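Local coordinates for protein glycoside hydrolase YxiA (Bacillus licheniformis, PDB 3LV4) that probably hydrolyses alpha-1,5-linked arabinan chains as a calcium-binding family 43 glycoside hydrolase, attacking O-glycosyl bonds in L-arabinan degradation, at residues 382-385 against 386-390. Sequence-based numbering, arbitrary orientation.
Sequences GKIT and GAVAG
Ile384 and Gly390 exchange two backbone hydrogen bonds, which defines them as a hydrogen-bonded antiparallel pair with CA atoms 4.7 Å apart. The bond from Ile384 N to Gly390 O is short, 2.7 Å, and nearly straight, 173° at the hydrogen, although the donor stands well above the carbonyl plane. The return bond, Gly390 N to Ile384 O, is longer at 3.1 Å and more bent. Ile384 O is also approached by Ala389 CA at 3.4 Å, with 151° at the hydrogen, so a CA-H...O contact supplements the N-H...O hydrogen bond to this oxygen.

Between the paired residues the chain reverses through 385-389. Gly386 takes a positive phi, 102°, where a CB would collide with Thr385 O. Asn379 ND2 hydrogen-bonds both Thr385 OG1 and Lys383 O.

Packing lies on the Ile384 side. Ile384 and Val388 run side by side in the same direction, and their CG2 methyls meet at 3.8 Å. The isoleucine places CG2 there by setting it anti to its own amide nitrogen, while CG1 lies over the face of the Gly390 carbonyl, 4.0 Å from its C. Both side chains are buried and reach Ile404 of strand 399-404; Ile384 also touches Leu378 and Leu402. Replacing Ile384 by alanine removes CG1, CG2 and CD1 and would probably leave a gap beside Val388 CG2 and against Leu378, Leu402 and Ile404.

Topologically this is a beta hairpin joining strands 383-386 and 390-395, with 383-386 also pairing antiparallel with 371-378, within the C-terminal lipocalin-like domain; in its turn, Ala387 shares a backbone hydrogen bond with Glu375, a calcium ligand, whose side chain is about 6 Å from that of Ala387.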
ATOM      1  N   GLY A 382      34.597  -4.679   4.565  1.00 15.94           N
ATOM      2  CA  GLY A 382      33.692  -4.526   3.438  1.00 14.70           C
ATOM      3  C   GLY A 382      33.088  -5.823   2.938  1.00 14.35           C
ATOM      4  O   GLY A 382      32.386  -5.847   1.929  1.00 15.50           O
ATOM      5  N   LYS A 383      33.350  -6.916   3.641  1.00 14.98           N
ATOM      6  CA  LYS A 383      32.758  -8.191   3.259  1.00 14.26           C
ATOM      7  C   LYS A 383      31.562  -8.519   4.124  1.00 13.23           C
ATOM      8  O   LYS A 383      31.522  -8.155   5.298  1.00 14.68           O
ATOM      9  CB  LYS A 383      33.784  -9.313   3.355  1.00 14.59           C
ATOM     10  CG  LYS A 383      34.953  -9.101   2.416  1.00 20.42           C
ATOM     11  CD  LYS A 383      35.826 -10.320   2.301  1.00 27.09           C
ATOM     12  CE  LYS A 383      37.012 -10.007   1.404  1.00 29.96           C
ATOM     13  NZ  LYS A 383      36.590  -9.186   0.226  1.00 33.78           N
ATOM     14  N   ILE A 384      30.587  -9.205   3.530  1.00 13.22           N
ATOM     15  CA  ILE A 384      29.481  -9.779   4.286  1.00 11.79           C
ATOM     16  C   ILE A 384      29.754 -11.265   4.501  1.00 12.59           C
ATOM     17  O   ILE A 384      30.122 -11.981   3.558  1.00 12.71           O
ATOM     18  CB  ILE A 384      28.131  -9.617   3.549  1.00 11.01           C
ATOM     19  CG1 ILE A 384      27.840  -8.138   3.277  1.00 11.21           C
ATOM     20  CG2 ILE A 384      26.997 -10.253   4.345  1.00 11.35           C
ATOM     21  CD1 ILE A 384      26.558  -7.908   2.491  1.00 10.87           C
ATOM     22  N   THR A 385      29.589 -11.723   5.741  1.00 12.06           N
ATOM     23  CA  THR A 385      29.741 -13.138   6.062  1.00 14.17           C
ATOM     24  C   THR A 385      28.522 -13.651   6.823  1.00 16.68           C
ATOM     25  O   THR A 385      27.622 -12.877   7.161  1.00 16.52           O
ATOM     26  CB  THR A 385      30.995 -13.394   6.905  1.00 14.80           C
ATOM     27  OG1 THR A 385      30.969 -12.544   8.057  1.00 16.74           O
ATOM     28  CG2 THR A 385      32.261 -13.099   6.089  1.00 14.98           C
ATOM     29  N   GLY A 386      28.492 -14.954   7.083  1.00 15.24           N
ATOM     30  CA  GLY A 386      27.395 -15.552   7.815  1.00 14.54           C
ATOM     31  C   GLY A 386      26.436 -16.270   6.889  1.00 17.22           C
ATOM     32  O   GLY A 386      26.848 -17.125   6.098  1.00 18.29           O
ATOM     33  N   ALA A 387      25.158 -15.911   6.971  1.00 16.69           N
ATOM     34  CA  ALA A 387      24.113 -16.591   6.198  1.00 18.08           C
ATOM     35  C   ALA A 387      24.317 -16.419   4.698  1.00 18.54           C
ATOM     36  O   ALA A 387      23.913 -17.267   3.900  1.00 19.83           O
ATOM     37  CB  ALA A 387      22.720 -16.089   6.615  1.00 18.37           C
ATOM     38  N   VAL A 388      24.935 -15.306   4.317  1.00 16.86           N
ATOM     39  CA  VAL A 388      25.277 -15.072   2.920  1.00 17.31           C
ATOM     40  C   VAL A 388      26.694 -14.535   2.824  1.00 15.41           C
ATOM     41  O   VAL A 388      27.235 -13.980   3.787  1.00 15.40           O
ATOM     42  CB  VAL A 388      24.332 -14.054   2.236  1.00 19.10           C
ATOM     43  CG1 VAL A 388      22.892 -14.537   2.285  1.00 23.59           C
ATOM     44  CG2 VAL A 388      24.478 -12.682   2.874  1.00 18.17           C
ATOM     45  N   ALA A 389      27.292 -14.708   1.653  1.00 14.29           N
ATOM     46  CA  ALA A 389      28.583 -14.109   1.362  1.00 12.95           C
ATOM     47  C   ALA A 389      28.357 -12.960   0.389  1.00 15.30           C
ATOM     48  O   ALA A 389      27.563 -13.071  -0.549  1.00 18.93           O
ATOM     49  CB  ALA A 389      29.536 -15.144   0.765  1.00 13.63           C
ATOM     50  N   GLY A 390      29.041 -11.848   0.613  1.00 14.01           N
ATOM     51  CA  GLY A 390      28.901 -10.718  -0.283  1.00 15.11           C
ATOM     52  C   GLY A 390      29.779  -9.557   0.118  1.00 13.35           C
ATOM     53  O   GLY A 390      30.742  -9.723   0.867  1.00 12.85           O
TER